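Actin-related protein 8 (PDB 4FO0) binds ATP, hydrolyses it only slowly, does not polymerise, and is a proposed core component of the INO80 chromatin-remodelling complex. Local coordinates at residues N123-T128 with V143-C148; I44-K49 with N150-I155. All coordinates share one frame; numbering follows the deposited sequence.

Overall arrangement
Both contacts lie in the actin-family part of the chain, on the same side of its centre, with their own centres about 13 Å apart. Contact 2 joins strand 38-47 to strand 149-152 and is mostly buried; contact 1, whose centre is about 26 Å from that of the chain, packs two surface loops. Contact 1 is nested within the loop that contact 2 closes, and C148, at the end of 143-148, leads directly into strand 149-152. There the two meet: C148 O lies 3.1 Å from H48 N, a probable hydrogen bond. Contact 1 lies away from the ATP site, whereas in contact 2 the I151 side chain is about 11 Å from that of T25, an ATP-binding residue.

Contact 1: N123-T128 with V143-C148. With GOL (glycerol), chain I.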
ATOM      1  N   ASN A 123       2.335 -24.923   9.142  1.00 39.33           N
ATOM      2  CA  ASN A 123       3.115 -23.726   9.409  1.00 43.88           C
ATOM      3  C   ASN A 123       3.555 -23.703  10.846  1.00 37.94           C
ATOM      4  O   ASN A 123       2.839 -24.178  11.724  1.00 41.00           O
ATOM      5  CB  ASN A 123       2.307 -22.460   9.123  1.00 41.67           C
ATOM      6  CG  ASN A 123       1.943 -22.329   7.677  1.00 52.13           C
ATOM      7  OD1 ASN A 123       2.711 -22.714   6.774  1.00 58.52           O
ATOM      8  ND2 ASN A 123       0.755 -21.800   7.432  1.00 45.03           N
ATOM      9  N   LYS A 124       4.728 -23.136  11.091  1.00 41.45           N
ATOM     10  CA  LYS A 124       5.229 -23.046  12.457  1.00 56.36           C
ATOM     11  C   LYS A 124       5.818 -21.686  12.780  1.00 39.56           C
ATOM     12  O   LYS A 124       6.141 -20.903  11.896  1.00 33.99           O
ATOM     13  CB  LYS A 124       6.253 -24.146  12.728  1.00 45.95           C
ATOM     14  CG  LYS A 124       7.315 -24.236  11.678  1.00 60.81           C
ATOM     15  CD  LYS A 124       7.975 -25.584  11.733  1.00 83.80           C
ATOM     16  CE  LYS A 124       6.950 -26.684  11.573  1.00 73.74           C
ATOM     17  NZ  LYS A 124       7.579 -28.014  11.836  1.00 93.29           N
ATOM     18  N   TRP A 125       5.933 -21.406  14.066  1.00 38.24           N
ATOM     19  CA  TRP A 125       6.575 -20.194  14.508  1.00 32.04           C
ATOM     20  C   TRP A 125       8.007 -20.170  14.016  1.00 48.13           C
ATOM     21  O   TRP A 125       8.663 -21.209  13.935  1.00 39.58           O
ATOM     22  CB  TRP A 125       6.594 -20.171  16.012  1.00 28.09           C
ATOM     23  CG  TRP A 125       5.251 -20.276  16.644  1.00 38.42           C
ATOM     24  CD1 TRP A 125       4.860 -21.196  17.566  1.00 41.36           C
ATOM     25  CD2 TRP A 125       4.129 -19.404  16.451  1.00 45.78           C
ATOM     26  NE1 TRP A 125       3.567 -20.960  17.961  1.00 39.09           N
ATOM     27  CE2 TRP A 125       3.093 -19.864  17.292  1.00 47.71           C
ATOM     28  CE3 TRP A 125       3.905 -18.271  15.661  1.00 49.31           C
ATOM     29  CZ2 TRP A 125       1.849 -19.242  17.356  1.00 32.79           C
ATOM     30  CZ3 TRP A 125       2.669 -17.656  15.725  1.00 37.26           C
ATOM     31  CH2 TRP A 125       1.658 -18.143  16.564  1.00 41.44           C
ATOM     32  N   THR A 126       8.491 -18.982  13.682  1.00 41.43           N
ATOM     33  CA  THR A 126       9.913 -18.788  13.443  1.00 41.80           C
ATOM     34  C   THR A 126      10.727 -19.326  14.628  1.00 50.48           C
ATOM     35  O   THR A 126      10.408 -19.063  15.790  1.00 36.81           O
ATOM     36  CB  THR A 126      10.212 -17.305  13.294  1.00 43.89           C
ATOM     37  OG1 THR A 126       9.471 -16.797  12.181  1.00 41.62           O
ATOM     38  CG2 THR A 126      11.706 -17.060  13.098  1.00 39.42           C
ATOM     39  N   ASN A 127      11.777 -20.085  14.351  1.00 50.16           N
ATOM     40  CA  ASN A 127      12.586 -20.576  15.453  1.00 55.61           C
ATOM     41  C   ASN A 127      13.515 -19.513  16.022  1.00 50.48           C
ATOM     42  O   ASN A 127      14.308 -18.903  15.303  1.00 42.54           O
ATOM     43  CB  ASN A 127      13.379 -21.821  15.075  1.00 50.54           C
ATOM     44  CG  ASN A 127      14.205 -22.337  16.230  1.00 55.64           C
ATOM     45  OD1 ASN A 127      13.675 -22.913  17.184  1.00 67.42           O
ATOM     46  ND2 ASN A 127      15.507 -22.105  16.169  1.00 64.65           N
ATOM     47  N   THR A 128      13.410 -19.305  17.324  1.00 39.25           N
ATOM     48  CA  THR A 128      14.220 -18.312  18.003  1.00 55.08           C
ATOM     49  C   THR A 128      15.030 -18.951  19.137  1.00 60.72           C
ATOM     50  O   THR A 128      15.419 -18.276  20.094  1.00 49.94           O
ATOM     51  CB  THR A 128      13.333 -17.198  18.580  1.00 53.27           C
ATOM     52  OG1 THR A 128      12.587 -17.713  19.689  1.00 49.89           O
ATOM     53  CG2 THR A 128      12.368 -16.679  17.521  1.00 47.40           C
ATOM     54  N   VAL A 143       7.037 -14.791  14.333  1.00 32.11           N
ATOM     55  CA  VAL A 143       7.469 -14.918  15.700  1.00 34.60           C
ATOM     56  C   VAL A 143       6.249 -15.126  16.599  1.00 32.56           C
ATOM     57  O   VAL A 143       5.302 -14.339  16.568  1.00 37.00           O
ATOM     58  CB  VAL A 143       8.261 -13.671  16.118  1.00 44.25           C
ATOM     59  CG1 VAL A 143       8.503 -13.659  17.617  1.00 34.21           C
ATOM     60  CG2 VAL A 143       9.578 -13.615  15.334  1.00 28.42           C
ATOM     61  N   ASN A 144       6.263 -16.216  17.358  1.00 35.55           N
ATOM     62  CA  ASN A 144       5.258 -16.472  18.374  1.00 35.18           C
ATOM     63  C   ASN A 144       5.053 -15.205  19.204  1.00 35.24           C
ATOM     64  O   ASN A 144       6.008 -14.627  19.699  1.00 38.39           O
ATOM     65  CB  ASN A 144       5.713 -17.633  19.252  1.00 32.11           C
ATOM     66  CG  ASN A 144       4.666 -18.061  20.274  1.00 43.82           C
ATOM     67  OD1 ASN A 144       3.868 -17.259  20.759  1.00 37.85           O
ATOM     68  ND2 ASN A 144       4.691 -19.337  20.623  1.00 46.17           N
ATOM     69  N   PRO A 145       3.801 -14.749  19.321  1.00 43.62           N
ATOM     70  CA  PRO A 145       3.450 -13.515  20.037  1.00 35.41           C
ATOM     71  C   PRO A 145       3.875 -13.580  21.499  1.00 48.54           C
ATOM     72  O   PRO A 145       4.005 -12.539  22.148  1.00 47.12           O
ATOM     73  CB  PRO A 145       1.926 -13.487  19.966  1.00 31.51           C
ATOM     74  CG  PRO A 145       1.559 -14.422  18.897  1.00 37.10           C
ATOM     75  CD  PRO A 145       2.625 -15.428  18.752  1.00 34.86           C
ATOM     76  N   LEU A 146       4.075 -14.794  22.009  1.00 39.53           N
ATOM     77  CA  LEU A 146       4.560 -14.987  23.374  1.00 50.07           C
ATOM     78  C   LEU A 146       6.078 -14.862  23.532  1.00 54.65           C
ATOM     79  O   LEU A 146       6.574 -14.731  24.648  1.00 56.76           O
ATOM     80  CB  LEU A 146       4.137 -16.351  23.887  1.00 51.08           C
ATOM     81  CG  LEU A 146       2.633 -16.516  24.020  1.00 64.24           C
ATOM     82  CD1 LEU A 146       2.333 -17.951  24.384  1.00 41.18           C
ATOM     83  CD2 LEU A 146       2.091 -15.548  25.068  1.00 44.49           C
ATOM     84  N   ASP A 147       6.818 -14.928  22.430  1.00 39.61           N
ATOM     85  CA  ASP A 147       8.262 -14.720  22.490  1.00 47.26           C
ATOM     86  C   ASP A 147       8.619 -13.300  22.859  1.00 43.47           C
ATOM     87  O   ASP A 147       7.819 -12.379  22.710  1.00 43.52           O
ATOM     88  CB  ASP A 147       8.936 -15.058  21.169  1.00 57.77           C
ATOM     89  CG  ASP A 147       9.265 -16.515  21.049  1.00 74.29           C
ATOM     90  OD1 ASP A 147      10.169 -16.833  20.246  1.00 74.32           O
ATOM     91  OD2 ASP A 147       8.622 -17.332  21.758  1.00 74.11           O
ATOM     92  N   CYS A 148       9.849 -13.133  23.320  1.00 43.55           N
ATOM     93  CA  CYS A 148      10.299 -11.861  23.854  1.00 52.12           C
ATOM     94  C   CYS A 148      10.839 -11.026  22.711  1.00 43.16           C
ATOM     95  O   CYS A 148      12.044 -10.783  22.600  1.00 44.39           O
ATOM     96  CB  CYS A 148      11.366 -12.081  24.936  1.00 54.86           C
ATOM     97  SG  CYS A 148      12.671 -13.281  24.460  1.00 88.44           S
TER
HETATM   98  C1  GOL I 708       8.759 -19.865  19.837  1.00 70.47           C
HETATM   99  O1  GOL I 708       7.418 -20.283  19.980  1.00 71.30           O
HETATM  100  C2  GOL I 708       9.658 -21.043  19.470  1.00 86.05           C
HETATM  101  O2  GOL I 708       9.421 -21.434  18.126  1.00 80.10           O
HETATM  102  C3  GOL I 708      11.110 -20.601  19.680  1.00 72.03           C
HETATM  103  O3  GOL I 708      12.026 -21.438  19.004  1.00 73.49           O
HETATM  104  O   HOH W   1       8.815 -17.591  17.582  1.00 46.05           O
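W125 lays one face of its indole against N144 and P145, at the start of a type I beta turn from N144 to D147 in the loop before strand 149-152. Two CH-pi contacts define the stack: N144 CB stands 3.7 Å from the centroid of the five-membered ring, 14° off its normal, and P145 CD reaches over the six-membered ring. The N144 amide plane lies 29° from the ring plane. N144 CG lies anti to the backbone N (chi1 -175°), and this carries the amide over the indole face. N144 OD1 accepts from L146 N at 2.8 Å, closing an Asx turn, while W125 NE1 donates outside the pair, to D340.

Polar links form the second group. A water donates to T126 O and to D147 OD1 and accepts from N144 N, bridging the loops. A glycerol, probably from the crystallisation liquor, extends this bridging: its O3 accepts from T128 N and its O1 from N144 ND2, 3.0 Å away. T126 OG1 hydrogen-bonds to E139 O of helix 138-141.

One direct side-chain hydrogen bond spans the segments: T128 OG1 donates to D147 OD1 at 2.6 Å, meeting the carboxylate oxygen nearly along its C-O axis.

Contact 2: I44-K49 with N150-I155; sequences IARRHK and NIHWPI
I44 and H152 form a hydrogen-bonded antiparallel pair, as do R46 and N150, with A45 and I151 as the non-hydrogen-bonded pair between them. This adds strand 149-152 to strand 38-47 in the actin-fold sheet that also carries strands 17-21 and 26-31. Four backbone bonds fix the register: N150 N donates to R46 O at 2.8 Å, and the other three are of like length. The directions of the short strand segments 44-47 and 150-152 differ by 150°.

A45 and I151 share one face. I151 has CG1 beside its backbone N (chi1 -55°), and a chi2 of -62° swings CD1 toward the neighbouring strand, 3.6 Å from A45 CB. On the other face, I44 CG2 rests 4.0 Å from H152 CB, while CG1, anti to the backbone N, carries CD1 away from H152 and over one face of the R46 guanidinium, near its rim. R46 NE makes a salt bridge with D176 of helix 170-187, which packs against I44 and R46.

The N150 and H48 side chains cross at about a right angle, but their closest atoms are modelled too near each other, so the detail is doubtful. N150 OD1 accepts from Y56 N, and the H152 ring meets that of Y56. With the carboxamide cut back to an alanine here, Y56 N would probably lose its side-chain acceptor.

The strands are thus joined by backbone bonds, whereas R46 NE and N150 OD1 find their partners outside the pair, in D176 and Y56 N, tying it to helix 170-187 and to the loop at Y56.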
ATOM      1  N   ILE A  44      10.189  -5.663  11.302  1.00 23.51           N
ATOM      2  CA  ILE A  44      11.329  -6.224  12.007  1.00 27.08           C
ATOM      3  C   ILE A  44      10.950  -6.595  13.438  1.00 36.76           C
ATOM      4  O   ILE A  44      10.232  -5.861  14.123  1.00 36.26           O
ATOM      5  CB  ILE A  44      12.546  -5.257  12.016  1.00 33.30           C
ATOM      6  CG1 ILE A  44      13.687  -5.854  12.835  1.00 32.77           C
ATOM      7  CG2 ILE A  44      12.181  -3.925  12.617  1.00 33.13           C
ATOM      8  CD1 ILE A  44      14.979  -5.095  12.728  1.00 25.33           C
ATOM      9  N   ALA A  45      11.416  -7.754  13.875  1.00 32.09           N
ATOM     10  CA  ALA A  45      11.248  -8.163  15.266  1.00 38.23           C
ATOM     11  C   ALA A  45      12.574  -8.006  15.997  1.00 39.86           C
ATOM     12  O   ALA A  45      13.614  -8.479  15.538  1.00 40.27           O
ATOM     13  CB  ALA A  45      10.761  -9.601  15.354  1.00 33.77           C
ATOM     14  N   ARG A  46      12.530  -7.328  17.133  1.00 37.78           N
ATOM     15  CA  ARG A  46      13.725  -7.093  17.908  1.00 27.71           C
ATOM     16  C   ARG A  46      13.570  -7.765  19.248  1.00 43.67           C
ATOM     17  O   ARG A  46      12.518  -7.636  19.892  1.00 40.26           O
ATOM     18  CB  ARG A  46      13.954  -5.602  18.085  1.00 38.89           C
ATOM     19  CG  ARG A  46      14.544  -4.937  16.862  1.00 35.84           C
ATOM     20  CD  ARG A  46      15.171  -3.621  17.238  1.00 37.45           C
ATOM     21  NE  ARG A  46      15.851  -2.973  16.116  1.00 42.95           N
ATOM     22  CZ  ARG A  46      17.053  -3.309  15.662  1.00 38.41           C
ATOM     23  NH1 ARG A  46      17.718  -4.319  16.211  1.00 52.65           N
ATOM     24  NH2 ARG A  46      17.579  -2.639  14.648  1.00 42.50           N
ATOM     25  N   ARG A  47      14.613  -8.487  19.662  1.00 45.27           N
ATOM     26  CA  ARG A  47      14.589  -9.196  20.936  1.00 49.85           C
ATOM     27  C   ARG A  47      14.612  -8.220  22.092  1.00 51.22           C
ATOM     28  O   ARG A  47      15.004  -7.067  21.936  1.00 62.88           O
ATOM     29  CB  ARG A  47      15.758 -10.172  21.063  1.00 48.46           C
ATOM     30  CG  ARG A  47      15.582 -11.168  22.207  1.00 54.04           C
ATOM     31  CD  ARG A  47      16.757 -12.122  22.328  1.00 56.39           C
ATOM     32  NE  ARG A  47      16.396 -13.500  22.005  1.00 68.59           N
ATOM     33  CZ  ARG A  47      15.814 -14.341  22.855  1.00 76.17           C
ATOM     34  NH1 ARG A  47      15.517 -13.944  24.085  1.00 60.41           N
ATOM     35  NH2 ARG A  47      15.517 -15.576  22.472  1.00 86.98           N
ATOM     36  N   HIS A  48      14.160  -8.681  23.251  1.00 73.56           N
ATOM     37  CA  HIS A  48      14.346  -7.928  24.481  1.00 81.14           C
ATOM     38  C   HIS A  48      15.776  -8.116  24.944  1.00 85.98           C
ATOM     39  O   HIS A  48      16.411  -9.116  24.604  1.00 80.24           O
ATOM     40  CB  HIS A  48      13.402  -8.431  25.557  1.00 63.78           C
ATOM     41  CG  HIS A  48      11.975  -8.092  25.299  1.00 69.46           C
ATOM     42  ND1 HIS A  48      11.576  -7.387  24.185  1.00 55.57           N
ATOM     43  CD2 HIS A  48      10.849  -8.349  26.007  1.00 65.31           C
ATOM     44  CE1 HIS A  48      10.266  -7.227  24.218  1.00 70.12           C
ATOM     45  NE2 HIS A  48       9.801  -7.799  25.316  1.00 64.92           N
ATOM     46  N   LYS A  49      16.289  -7.161  25.711  1.00 91.49           N
ATOM     47  CA  LYS A  49      17.631  -7.299  26.258  1.00 95.25           C
ATOM     48  C   LYS A  49      17.559  -7.818  27.696  1.00 97.23           C
ATOM     49  O   LYS A  49      18.578  -8.204  28.274  1.00101.73           O
ATOM     50  CB  LYS A  49      18.393  -5.974  26.187  1.00 91.83           C
ATOM     51  CG  LYS A  49      18.105  -5.144  24.945  1.00 76.34           C
ATOM     52  CD  LYS A  49      16.722  -4.499  25.013  1.00103.28           C
ATOM     53  CE  LYS A  49      16.795  -2.994  24.764  1.00112.79           C
ATOM     54  NZ  LYS A  49      17.399  -2.647  23.441  1.00112.94           N
ATOM     55  N   ASN A 150       9.796  -7.414  20.378  1.00 39.44           N
ATOM     56  CA  ASN A 150       8.918  -6.314  19.972  1.00 33.33           C
ATOM     57  C   ASN A 150       8.824  -6.285  18.457  1.00 44.70           C
ATOM     58  O   ASN A 150       9.810  -6.559  17.758  1.00 37.73           O
ATOM     59  CB  ASN A 150       9.413  -4.974  20.489  1.00 33.02           C
ATOM     60  CG  ASN A 150       9.408  -4.893  22.001  1.00 47.16           C
ATOM     61  OD1 ASN A 150       8.581  -5.509  22.670  1.00 44.97           O
ATOM     62  ND2 ASN A 150      10.334  -4.121  22.545  1.00 45.98           N
ATOM     63  N   ILE A 151       7.633  -5.982  17.953  1.00 45.93           N
ATOM     64  CA  ILE A 151       7.404  -5.925  16.516  1.00 32.46           C
ATOM     65  C   ILE A 151       7.316  -4.482  16.052  1.00 38.08           C
ATOM     66  O   ILE A 151       6.538  -3.692  16.598  1.00 38.27           O
ATOM     67  CB  ILE A 151       6.117  -6.657  16.138  1.00 41.76           C
ATOM     68  CG1 ILE A 151       6.166  -8.093  16.657  1.00 46.28           C
ATOM     69  CG2 ILE A 151       5.893  -6.612  14.628  1.00 38.08           C
ATOM     70  CD1 ILE A 151       7.271  -8.915  16.064  1.00 30.71           C
ATOM     71  N   HIS A 152       8.118  -4.148  15.042  1.00 30.37           N
ATOM     72  CA  HIS A 152       8.174  -2.784  14.515  1.00 25.52           C
ATOM     73  C   HIS A 152       7.956  -2.717  13.010  1.00 33.44           C
ATOM     74  O   HIS A 152       8.628  -3.404  12.227  1.00 42.39           O
ATOM     75  CB  HIS A 152       9.501  -2.098  14.887  1.00 26.67           C
ATOM     76  CG  HIS A 152       9.724  -1.980  16.364  1.00 45.39           C
ATOM     77  ND1 HIS A 152      10.615  -2.778  17.052  1.00 45.25           N
ATOM     78  CD2 HIS A 152       9.154  -1.170  17.287  1.00 40.94           C
ATOM     79  CE1 HIS A 152      10.585  -2.465  18.335  1.00 37.36           C
ATOM     80  NE2 HIS A 152       9.707  -1.493  18.504  1.00 49.39           N
ATOM     81  N   TRP A 153       6.994  -1.888  12.623  1.00 26.20           N
ATOM     82  CA  TRP A 153       6.803  -1.501  11.241  1.00 32.73           C
ATOM     83  C   TRP A 153       7.321  -0.078  11.103  1.00 33.14           C
ATOM     84  O   TRP A 153       6.668   0.857  11.546  1.00 32.23           O
ATOM     85  CB  TRP A 153       5.323  -1.511  10.895  1.00 27.09           C
ATOM     86  CG  TRP A 153       4.665  -2.845  10.976  1.00 39.95           C
ATOM     87  CD1 TRP A 153       4.050  -3.390  12.067  1.00 36.61           C
ATOM     88  CD2 TRP A 153       4.518  -3.802   9.913  1.00 41.03           C
ATOM     89  NE1 TRP A 153       3.534  -4.631  11.750  1.00 37.66           N
ATOM     90  CE2 TRP A 153       3.809  -4.909  10.438  1.00 30.75           C
ATOM     91  CE3 TRP A 153       4.920  -3.834   8.572  1.00 37.07           C
ATOM     92  CZ2 TRP A 153       3.492  -6.031   9.668  1.00 36.65           C
ATOM     93  CZ3 TRP A 153       4.603  -4.955   7.802  1.00 32.31           C
ATOM     94  CH2 TRP A 153       3.897  -6.035   8.354  1.00 36.44           C
ATOM     95  N   PRO A 154       8.502   0.091  10.497  1.00 32.97           N
ATOM     96  CA  PRO A 154       9.173   1.390  10.384  1.00 25.77           C
ATOM     97  C   PRO A 154       8.353   2.404   9.601  1.00 32.18           C
ATOM     98  O   PRO A 154       8.610   3.600   9.678  1.00 31.27           O
ATOM     99  CB  PRO A 154      10.444   1.055   9.613  1.00 29.78           C
ATOM    100  CG  PRO A 154      10.679  -0.385   9.884  1.00 49.23           C
ATOM    101  CD  PRO A 154       9.321  -1.003   9.959  1.00 40.72           C
ATOM    102  N   ILE A 155       7.373   1.932   8.843  1.00 29.42           N
ATOM    103  CA  ILE A 155       6.544   2.842   8.083  1.00 25.23           C
ATOM    104  C   ILE A 155       5.065   2.566   8.319  1.00 30.58           C
ATOM    105  O   ILE A 155       4.625   1.414   8.300  1.00 32.38           O
ATOM    106  CB  ILE A 155       6.895   2.776   6.590  1.00 35.14           C
ATOM    107  CG1 ILE A 155       8.382   3.092   6.413  1.00 24.30           C
ATOM    108  CG2 ILE A 155       6.012   3.733   5.777  1.00 21.12           C
ATOM    109  CD1 ILE A 155       8.822   3.089   4.991  1.00 29.91           C
TER